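Long-range contacts in DNA mismatch repair protein PMS1 (Saccharomyces cerevisiae, PDB 3H4L), which probably acts in DNA mismatch repair as a MutL-family protein, binding ATP through an N-terminal ATPase domain of the type found in DNA gyrase B and HSP90: residues K265-F273 and D356-A364; A182-V192 and L205-N216. All coordinates share one frame; numbering follows the deposited sequence.

Contact 1: residues K265-F273 and D356-A364; sequences KGYISQNSF and DYYNRQELA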
loop_
_atom_site.group_PDB
_atom_site.type_symbol
_atom_site.label_atom_id
_atom_site.label_comp_id
_atom_site.label_asym_id
_atom_site.label_seq_id
_atom_site.Cartn_x
_atom_site.Cartn_y
_atom_site.Cartn_z
ATOM N N LYS B 265 -6.763 -25.291 -16.410
ATOM C CA LYS B 265 -6.797 -23.994 -17.069
ATOM C C LYS B 265 -6.012 -22.953 -16.290
ATOM O O LYS B 265 -5.922 -23.007 -15.058
ATOM C CB LYS B 265 -8.244 -23.529 -17.242
ATOM C CG LYS B 265 -9.092 -24.464 -18.086
ATOM C CD LYS B 265 -10.502 -23.920 -18.301
ATOM C CE LYS B 265 -11.297 -24.837 -19.218
ATOM N NZ LYS B 265 -12.611 -24.269 -19.611
ATOM N N GLY B 266 -5.440 -22.004 -17.021
ATOM C CA GLY B 266 -4.663 -20.957 -16.386
ATOM C C GLY B 266 -3.556 -20.449 -17.291
ATOM O O GLY B 266 -3.715 -20.392 -18.517
ATOM N N TYR B 267 -2.431 -20.075 -16.691
ATOM C CA TYR B 267 -1.307 -19.567 -17.457
ATOM C C TYR B 267 0.001 -20.027 -16.852
ATOM O O TYR B 267 0.093 -20.263 -15.648
ATOM C CB TYR B 267 -1.337 -18.039 -17.497
ATOM C CG TYR B 267 -2.560 -17.472 -18.176
ATOM C CD1 TYR B 267 -3.771 -17.362 -17.500
ATOM C CD2 TYR B 267 -2.507 -17.063 -19.503
ATOM C CE1 TYR B 267 -4.907 -16.852 -18.136
ATOM C CE2 TYR B 267 -3.625 -16.557 -20.146
ATOM C CZ TYR B 267 -4.823 -16.451 -19.463
ATOM O OH TYR B 267 -5.925 -15.941 -20.117
ATOM N N ILE B 268 1.013 -20.164 -17.700
ATOM C CA ILE B 268 2.332 -20.583 -17.255
ATOM C C ILE B 268 3.340 -19.961 -18.206
ATOM O O ILE B 268 3.025 -19.696 -19.369
ATOM C CB ILE B 268 2.473 -22.125 -17.262
ATOM C CG1 ILE B 268 3.777 -22.525 -16.575
ATOM C CG2 ILE B 268 2.462 -22.652 -18.688
ATOM C CD1 ILE B 268 3.889 -24.004 -16.252
ATOM N N SER B 269 4.541 -19.704 -17.709
ATOM C CA SER B 269 5.574 -19.101 -18.533
ATOM C C SER B 269 5.936 -19.994 -19.702
ATOM O O SER B 269 6.017 -21.213 -19.562
ATOM C CB SER B 269 6.825 -18.829 -17.704
ATOM O OG SER B 269 6.586 -17.794 -16.775
ATOM N N GLN B 270 6.143 -19.378 -20.858
ATOM C CA GLN B 270 6.527 -20.130 -22.033
ATOM C C GLN B 270 8.002 -20.487 -21.882
ATOM O O GLN B 270 8.773 -19.723 -21.300
ATOM C CB GLN B 270 6.267 -19.319 -23.304
ATOM C CG GLN B 270 6.701 -17.880 -23.284
ATOM C CD GLN B 270 6.293 -17.158 -24.564
ATOM O OE1 GLN B 270 6.545 -17.641 -25.669
ATOM N NE2 GLN B 270 5.665 -16.000 -24.419
ATOM N N ASN B 271 8.380 -21.665 -22.375
ATOM C CA ASN B 271 9.758 -22.146 -22.268
ATOM C C ASN B 271 10.775 -21.282 -22.995
ATOM O O ASN B 271 11.977 -21.447 -22.806
ATOM C CB ASN B 271 9.867 -23.577 -22.794
ATOM C CG ASN B 271 9.386 -23.710 -24.229
ATOM O OD1 ASN B 271 9.511 -22.781 -25.030
ATOM N ND2 ASN B 271 8.847 -24.880 -24.563
ATOM N N SER B 272 10.290 -20.376 -23.835
ATOM C CA SER B 272 11.163 -19.486 -24.583
ATOM C C SER B 272 12.251 -18.950 -23.645
ATOM O O SER B 272 11.960 -18.511 -22.526
ATOM C CB SER B 272 10.340 -18.336 -25.170
ATOM O OG SER B 272 11.108 -17.561 -26.066
ATOM N N PHE B 273 13.500 -19.011 -24.096
ATOM C CA PHE B 273 14.635 -18.540 -23.304
ATOM C C PHE B 273 14.387 -17.170 -22.672
ATOM O O PHE B 273 13.965 -16.225 -23.342
ATOM C CB PHE B 273 15.894 -18.493 -24.174
ATOM N N ASP B 356 4.505 -32.152 -23.596
ATOM C CA ASP B 356 4.096 -32.087 -24.988
ATOM C C ASP B 356 3.419 -30.752 -25.308
ATOM O O ASP B 356 3.294 -30.385 -26.475
ATOM C CB ASP B 356 3.175 -33.269 -25.314
ATOM C CG ASP B 356 1.775 -32.836 -25.682
ATOM O OD1 ASP B 356 1.174 -32.037 -24.926
ATOM O OD2 ASP B 356 1.274 -33.306 -26.725
ATOM N N TYR B 357 2.974 -30.036 -24.277
ATOM C CA TYR B 357 2.346 -28.728 -24.467
ATOM C C TYR B 357 3.460 -27.739 -24.788
ATOM O O TYR B 357 3.294 -26.841 -25.617
ATOM C CB TYR B 357 1.623 -28.273 -23.194
ATOM C CG TYR B 357 1.464 -26.762 -23.061
ATOM C CD1 TYR B 357 0.372 -26.099 -23.626
ATOM C CD2 TYR B 357 2.417 -25.997 -22.376
ATOM C CE1 TYR B 357 0.228 -24.719 -23.512
ATOM C CE2 TYR B 357 2.282 -24.615 -22.260
ATOM C CZ TYR B 357 1.183 -23.981 -22.830
ATOM O OH TYR B 357 1.025 -22.612 -22.708
ATOM N N TYR B 358 4.592 -27.905 -24.111
ATOM C CA TYR B 358 5.741 -27.039 -24.336
ATOM C C TYR B 358 6.382 -27.355 -25.689
ATOM O O TYR B 358 6.757 -26.441 -26.423
ATOM C CB TYR B 358 6.760 -27.192 -23.201
ATOM C CG TYR B 358 6.487 -26.289 -22.010
ATOM C CD1 TYR B 358 6.390 -26.809 -20.713
ATOM C CD2 TYR B 358 6.347 -24.909 -22.180
ATOM C CE1 TYR B 358 6.165 -25.974 -19.616
ATOM C CE2 TYR B 358 6.125 -24.065 -21.094
ATOM C CZ TYR B 358 6.036 -24.602 -19.815
ATOM O OH TYR B 358 5.840 -23.759 -18.743
ATOM N N ASN B 359 6.498 -28.641 -26.025
ATOM C CA ASN B 359 7.071 -29.044 -27.316
ATOM C C ASN B 359 6.304 -28.346 -28.433
ATOM O O ASN B 359 6.893 -27.852 -29.392
ATOM C CB ASN B 359 6.967 -30.560 -27.526
ATOM C CG ASN B 359 8.155 -31.317 -26.964
ATOM O OD1 ASN B 359 9.306 -30.991 -27.258
ATOM N ND2 ASN B 359 7.881 -32.345 -26.165
ATOM N N ARG B 360 4.982 -28.320 -28.297
ATOM C CA ARG B 360 4.120 -27.676 -29.280
ATOM C C ARG B 360 4.295 -26.160 -29.276
ATOM O O ARG B 360 3.977 -25.482 -30.254
ATOM C CB ARG B 360 2.653 -28.020 -29.006
ATOM C CG ARG B 360 2.287 -29.460 -29.319
ATOM C CD ARG B 360 0.778 -29.651 -29.429
ATOM N NE ARG B 360 0.455 -30.927 -30.063
ATOM C CZ ARG B 360 -0.768 -31.308 -30.414
ATOM N NH1 ARG B 360 -1.805 -30.510 -30.193
ATOM N NH2 ARG B 360 -0.954 -32.487 -30.997
ATOM N N GLN B 361 4.802 -25.629 -28.172
ATOM C CA GLN B 361 5.008 -24.196 -28.061
ATOM C C GLN B 361 6.287 -23.786 -28.787
ATOM O O GLN B 361 6.370 -22.700 -29.368
ATOM C CB GLN B 361 5.095 -23.791 -26.593
ATOM C CG GLN B 361 4.929 -22.310 -26.366
ATOM C CD GLN B 361 4.903 -21.959 -24.902
ATOM O OE1 GLN B 361 5.918 -22.057 -24.213
ATOM N NE2 GLN B 361 3.736 -21.557 -24.412
ATOM N N GLU B 362 7.285 -24.660 -28.755
ATOM C CA GLU B 362 8.543 -24.368 -29.411
ATOM C C GLU B 362 8.313 -24.248 -30.914
ATOM O O GLU B 362 8.830 -23.328 -31.559
ATOM C CB GLU B 362 9.557 -25.471 -29.119
ATOM C CG GLU B 362 10.995 -25.006 -29.227
ATOM C CD GLU B 362 11.978 -26.013 -28.664
ATOM O OE1 GLU B 362 11.731 -26.538 -27.555
ATOM O OE2 GLU B 362 13.005 -26.265 -29.329
ATOM N N LEU B 363 7.528 -25.175 -31.463
ATOM C CA LEU B 363 7.222 -25.182 -32.892
ATOM C C LEU B 363 6.514 -23.901 -33.315
ATOM O O LEU B 363 6.319 -23.653 -34.506
ATOM C CB LEU B 363 6.359 -26.395 -33.247
ATOM C CG LEU B 363 7.061 -27.750 -33.137
ATOM C CD1 LEU B 363 6.089 -28.861 -33.484
ATOM C CD2 LEU B 363 8.263 -27.782 -34.069
ATOM N N ALA B 364 6.135 -23.090 -32.330
ATOM C CA ALA B 364 5.459 -21.824 -32.587
ATOM C C ALA B 364 6.482 -20.729 -32.883
ATOM O O ALA B 364 6.417 -20.159 -33.993
ATOM C CB ALA B 364 4.609 -21.436 -31.384
#

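Contact 2: residues A182-V192 and L205-N216; sequences AIINAAIKFSV and LSTMRNSSMRKN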
loop_
_atom_site.group_PDB
_atom_site.type_symbol
_atom_site.label_atom_id
_atom_site.label_comp_id
_atom_site.label_asym_id
_atom_site.label_seq_id
_atom_site.Cartn_x
_atom_site.Cartn_y
_atom_site.Cartn_z
ATOM N N ALA B 182 -6.787 -13.632 -4.716
ATOM C CA ALA B 182 -7.304 -12.668 -5.682
ATOM C C ALA B 182 -7.194 -13.101 -7.135
ATOM O O ALA B 182 -8.037 -12.741 -7.960
ATOM C CB ALA B 182 -6.604 -11.327 -5.499
ATOM N N ILE B 183 -6.160 -13.858 -7.467
ATOM C CA ILE B 183 -6.019 -14.273 -8.846
ATOM C C ILE B 183 -7.041 -15.329 -9.265
ATOM O O ILE B 183 -7.523 -15.313 -10.396
ATOM C CB ILE B 183 -4.606 -14.783 -9.120
ATOM C CG1 ILE B 183 -3.616 -13.633 -8.939
ATOM C CG2 ILE B 183 -4.515 -15.345 -10.530
ATOM C CD1 ILE B 183 -2.183 -14.032 -9.121
ATOM N N ILE B 184 -7.396 -16.231 -8.358
ATOM C CA ILE B 184 -8.347 -17.274 -8.706
ATOM C C ILE B 184 -9.803 -16.886 -8.484
ATOM O O ILE B 184 -10.691 -17.395 -9.161
ATOM C CB ILE B 184 -8.075 -18.559 -7.913
ATOM C CG1 ILE B 184 -8.884 -19.723 -8.501
ATOM C CG2 ILE B 184 -8.456 -18.359 -6.459
ATOM C CD1 ILE B 184 -8.454 -20.148 -9.905
ATOM N N ASN B 185 -10.056 -15.986 -7.545
ATOM C CA ASN B 185 -11.427 -15.580 -7.260
ATOM C C ASN B 185 -11.933 -14.389 -8.069
ATOM O O ASN B 185 -12.079 -13.274 -7.560
ATOM C CB ASN B 185 -11.587 -15.326 -5.767
ATOM C CG ASN B 185 -11.474 -16.599 -4.958
ATOM O OD1 ASN B 185 -12.357 -17.455 -5.004
ATOM N ND2 ASN B 185 -10.379 -16.741 -4.224
ATOM N N ALA B 186 -12.215 -14.673 -9.336
ATOM C CA ALA B 186 -12.721 -13.707 -10.298
ATOM C C ALA B 186 -14.046 -13.077 -9.863
ATOM O O ALA B 186 -14.266 -11.881 -10.042
ATOM C CB ALA B 186 -12.901 -14.398 -11.637
ATOM N N ALA B 187 -14.930 -13.891 -9.302
ATOM C CA ALA B 187 -16.234 -13.420 -8.858
ATOM C C ALA B 187 -16.136 -12.584 -7.583
ATOM O O ALA B 187 -17.157 -12.177 -7.018
ATOM C CB ALA B 187 -17.157 -14.616 -8.627
ATOM N N ILE B 188 -14.910 -12.319 -7.140
ATOM C CA ILE B 188 -14.696 -11.563 -5.913
ATOM C C ILE B 188 -13.799 -10.345 -6.085
ATOM O O ILE B 188 -12.770 -10.411 -6.755
ATOM C CB ILE B 188 -14.069 -12.469 -4.819
ATOM C CG1 ILE B 188 -15.009 -13.635 -4.504
ATOM C CG2 ILE B 188 -13.794 -11.660 -3.554
ATOM C CD1 ILE B 188 -14.491 -14.577 -3.441
ATOM N N LYS B 189 -14.190 -9.233 -5.473
ATOM C CA LYS B 189 -13.381 -8.019 -5.536
ATOM C C LYS B 189 -12.561 -7.869 -4.259
ATOM O O LYS B 189 -13.117 -7.767 -3.163
ATOM C CB LYS B 189 -14.244 -6.763 -5.690
ATOM C CG LYS B 189 -13.424 -5.494 -5.478
ATOM C CD LYS B 189 -14.245 -4.212 -5.459
ATOM C CE LYS B 189 -13.309 -3.005 -5.307
ATOM N NZ LYS B 189 -13.997 -1.687 -5.447
ATOM N N PHE B 190 -11.242 -7.852 -4.400
ATOM C CA PHE B 190 -10.360 -7.692 -3.254
ATOM C C PHE B 190 -9.756 -6.294 -3.237
ATOM O O PHE B 190 -9.468 -5.717 -4.291
ATOM C CB PHE B 190 -9.217 -8.711 -3.296
ATOM C CG PHE B 190 -9.607 -10.083 -2.858
ATOM C CD1 PHE B 190 -10.023 -11.032 -3.785
ATOM C CD2 PHE B 190 -9.541 -10.440 -1.515
ATOM C CE1 PHE B 190 -10.366 -12.325 -3.377
ATOM C CE2 PHE B 190 -9.882 -11.725 -1.097
ATOM C CZ PHE B 190 -10.293 -12.667 -2.030
ATOM N N SER B 191 -9.567 -5.764 -2.031
ATOM C CA SER B 191 -8.968 -4.452 -1.828
ATOM C C SER B 191 -8.100 -4.560 -0.586
ATOM O O SER B 191 -8.520 -5.104 0.429
ATOM C CB SER B 191 -10.040 -3.397 -1.595
ATOM O OG SER B 191 -10.886 -3.299 -2.716
ATOM N N VAL B 192 -6.888 -4.048 -0.659
ATOM C CA VAL B 192 -6.009 -4.119 0.488
ATOM C C VAL B 192 -5.279 -2.812 0.685
ATOM O O VAL B 192 -4.595 -2.313 -0.218
ATOM C CB VAL B 192 -4.967 -5.237 0.324
ATOM C CG1 VAL B 192 -4.070 -5.292 1.555
ATOM C CG2 VAL B 192 -5.677 -6.586 0.104
ATOM N N LEU B 205 -3.391 -3.388 -2.806
ATOM C CA LEU B 205 -3.870 -4.241 -3.899
ATOM C C LEU B 205 -5.357 -4.043 -4.189
ATOM O O LEU B 205 -6.137 -3.689 -3.296
ATOM C CB LEU B 205 -3.601 -5.719 -3.574
ATOM C CG LEU B 205 -4.114 -6.856 -4.478
ATOM C CD1 LEU B 205 -3.237 -8.103 -4.282
ATOM C CD2 LEU B 205 -5.572 -7.182 -4.155
ATOM N N SER B 206 -5.741 -4.279 -5.442
ATOM C CA SER B 206 -7.136 -4.146 -5.844
ATOM C C SER B 206 -7.471 -4.873 -7.138
ATOM O O SER B 206 -6.732 -4.781 -8.118
ATOM C CB SER B 206 -7.507 -2.674 -6.004
ATOM O OG SER B 206 -8.877 -2.549 -6.341
ATOM N N THR B 207 -8.581 -5.602 -7.132
ATOM C CA THR B 207 -9.033 -6.302 -8.323
ATOM C C THR B 207 -10.497 -5.955 -8.533
ATOM O O THR B 207 -11.207 -5.611 -7.591
ATOM C CB THR B 207 -8.892 -7.846 -8.213
ATOM O OG1 THR B 207 -9.659 -8.334 -7.107
ATOM C CG2 THR B 207 -7.439 -8.236 -8.041
ATOM N N MET B 208 -10.944 -6.042 -9.777
ATOM C CA MET B 208 -12.322 -5.726 -10.119
ATOM C C MET B 208 -13.211 -6.956 -9.985
ATOM O O MET B 208 -12.782 -8.079 -10.256
ATOM C CB MET B 208 -12.394 -5.196 -11.556
ATOM C CG MET B 208 -11.655 -3.887 -11.781
ATOM S SD MET B 208 -12.392 -2.545 -10.826
ATOM C CE MET B 208 -11.407 -2.617 -9.280
ATOM N N ARG B 209 -14.450 -6.743 -9.560
ATOM C CA ARG B 209 -15.382 -7.846 -9.423
ATOM C C ARG B 209 -15.619 -8.401 -10.825
ATOM O O ARG B 209 -15.586 -7.653 -11.800
ATOM C CB ARG B 209 -16.697 -7.353 -8.825
ATOM C CG ARG B 209 -17.616 -8.470 -8.397
ATOM C CD ARG B 209 -18.919 -7.920 -7.875
ATOM N NE ARG B 209 -18.694 -6.989 -6.777
ATOM C CZ ARG B 209 -19.656 -6.285 -6.188
ATOM N NH1 ARG B 209 -20.912 -6.411 -6.599
ATOM N NH2 ARG B 209 -19.363 -5.459 -5.187
ATOM N N ASN B 210 -15.843 -9.708 -10.925
ATOM C CA ASN B 210 -16.081 -10.369 -12.211
ATOM C C ASN B 210 -14.932 -10.214 -13.216
ATOM O O ASN B 210 -15.157 -9.870 -14.375
ATOM C CB ASN B 210 -17.384 -9.851 -12.842
ATOM C CG ASN B 210 -18.600 -10.069 -11.949
ATOM O OD1 ASN B 210 -18.678 -11.052 -11.206
ATOM N ND2 ASN B 210 -19.565 -9.162 -12.035
ATOM N N SER B 211 -13.707 -10.482 -12.774
ATOM C CA SER B 211 -12.529 -10.364 -13.633
ATOM C C SER B 211 -11.926 -11.723 -13.951
ATOM O O SER B 211 -11.760 -12.551 -13.061
ATOM C CB SER B 211 -11.444 -9.518 -12.956
ATOM O OG SER B 211 -11.886 -8.202 -12.691
ATOM N N SER B 212 -11.580 -11.952 -15.212
ATOM C CA SER B 212 -10.969 -13.218 -15.583
ATOM C C SER B 212 -9.624 -13.306 -14.855
ATOM O O SER B 212 -9.104 -12.295 -14.375
ATOM C CB SER B 212 -10.737 -13.275 -17.093
ATOM O OG SER B 212 -9.730 -12.356 -17.488
ATOM N N MET B 213 -9.074 -14.513 -14.771
ATOM C CA MET B 213 -7.786 -14.739 -14.118
ATOM C C MET B 213 -6.729 -13.812 -14.725
ATOM O O MET B 213 -5.870 -13.275 -14.028
ATOM C CB MET B 213 -7.358 -16.199 -14.303
ATOM C CG MET B 213 -5.969 -16.509 -13.784
ATOM S SD MET B 213 -5.515 -18.231 -14.031
ATOM C CE MET B 213 -6.746 -19.068 -12.999
ATOM N N ARG B 214 -6.806 -13.631 -16.038
ATOM C CA ARG B 214 -5.874 -12.775 -16.746
ATOM C C ARG B 214 -5.939 -11.339 -16.248
ATOM O O ARG B 214 -4.927 -10.770 -15.835
ATOM C CB ARG B 214 -6.176 -12.801 -18.238
ATOM C CG ARG B 214 -5.298 -11.865 -19.031
ATOM C CD ARG B 214 -5.518 -12.017 -20.512
ATOM N NE ARG B 214 -4.462 -11.346 -21.255
ATOM C CZ ARG B 214 -4.235 -11.525 -22.550
ATOM N NH1 ARG B 214 -4.996 -12.357 -23.250
ATOM N NH2 ARG B 214 -3.239 -10.879 -23.142
ATOM N N LYS B 215 -7.129 -10.748 -16.298
ATOM C CA LYS B 215 -7.292 -9.378 -15.844
ATOM C C LYS B 215 -6.724 -9.234 -14.436
ATOM O O LYS B 215 -6.089 -8.221 -14.120
ATOM C CB LYS B 215 -8.766 -8.967 -15.877
ATOM C CG LYS B 215 -9.389 -9.047 -17.274
ATOM C CD LYS B 215 -10.809 -8.481 -17.330
ATOM C CE LYS B 215 -10.812 -6.970 -17.142
ATOM N NZ LYS B 215 -12.185 -6.377 -17.174
ATOM N N ASN B 216 -6.922 -10.254 -13.601
ATOM C CA ASN B 216 -6.417 -10.215 -12.231
ATOM C C ASN B 216 -4.906 -10.381 -12.116
ATOM O O ASN B 216 -4.287 -9.787 -11.240
ATOM C CB ASN B 216 -7.115 -11.259 -11.352
ATOM C CG ASN B 216 -8.547 -10.881 -11.032
ATOM O OD1 ASN B 216 -8.878 -9.702 -10.960
ATOM N ND2 ASN B 216 -9.399 -11.876 -10.825
#

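Contact 1: residues K265-F273 and D356-A364
Three hydrogen bonds join residues 269-271, where a strand gives way to loop, to the last turns of the helix at 356-362. Tyr358 OH donates to Ser269 O at 2.7 Å, arriving nearly along the C=O axis. Gln361 uses its amide oxygen: with CG anti to the backbone N (chi1 -164°) and the chain extended beyond it, OE1 reaches Asn271 N at 3.1 Å. A third, weak bond, also donated by Asn271, runs from its ND2 to Tyr358 O at 3.2 Å, an oxygen that already accepts Glu362 N and Gln361 N within the helix. The amides of Asn271 and Gln361 are turned almost perpendicular, 87° apart, as they pass.

Apolar packing fills in around these bonds. Ile268 crosses Tyr358 at about a right angle, its CD1 lying 4.2 Å from CZ, while its other branch places CG2 4.1 Å from Tyr357 CE2. Asn271 CB sits 3.8 Å from Tyr358 CD2, and Phe308 meets the same ring at an angle. Tyr357 turns its hydroxyl elsewhere, to Glu231 O on the adjoining strand 229-237.

Strand 267-269 and helix 356-362 cross at -65°, their axes 11.7 Å apart, an example of a helix packed on a sheet in an alpha/beta domain, as in the S5-like domain that follows the ATPase module in MutL-family proteins.

Contact 2: residues A182-V192 and L205-N216
Phe190 and Thr207 face each other through two hydrogen bonds at the tight end of this contact. Thr207 N donates to Phe190 O at 3.0 Å, and Phe190 N returns a nearly straight bond (169°) to Thr207 OG1 at 3.2 Å. The hydroxyl gets there because chi1 of 60° sets OG1 between the backbone N and the carbonyl carbon, leaving CG2 beside Ala182 CB. A valine here would probably leave the Phe190 amide without its acceptor. Beyond them the hairpin is regular antiparallel ladder: Ser191 and Ser206 form a non-hydrogen-bonded pair, Val192 and Leu205 a hydrogen-bonded one. Helical residues close the other tight region, Ile183 CG2 meeting Met213 CG at 3.7 Å and Ile184 CD1 meeting Met213 CE, also at 3.7 Å. Between ladder and helices, Ser211 N hydrogen-bonds to Ala186 O, the donor standing 38° out of the carbonyl plane.

The solvent side, with exposed Arg209 and Asn210, is looser. Lys189 CG still comes within 3.1 Å of Thr207 O at this rim, but its NZ stays 6.6 Å from Arg209 NH2, so the like charges do not touch.

Strand 44-50 flanks strand 189-195 away from the hairpin partner, and helix 26-39 touches Phe190. Strand 200-206 is an edge strand of the sheet within the chain, but Leu205 and Ser206 pair in parallel with a strand of the second subunit, extending the sheet across the interface.

How the contacts relate
Contacts 2 and 1 lie in different sheets, their centres 25 Å apart, and meet where helix 213-221 touches strand 261-269. Contact 2 closes before contact 1 opens, so they follow in series. Contact 2 belongs to the edge of the eight-stranded sheet, in the ATP-binding half of the chain; contact 1 belongs to the four-stranded sheet, with strand 261-269 and helix 343-362. The start of helix 213-221, part of contact 2, packs against contact 1: Met213 SD lies 3.7 Å from Gly266 CA, and Arg214 CB lies 3.7 Å from Tyr267 OH. Contact 2 thus faces both the second subunit and the neighbouring domain, whereas contact 1 lies near the end of the chain, untouched by the other subunit.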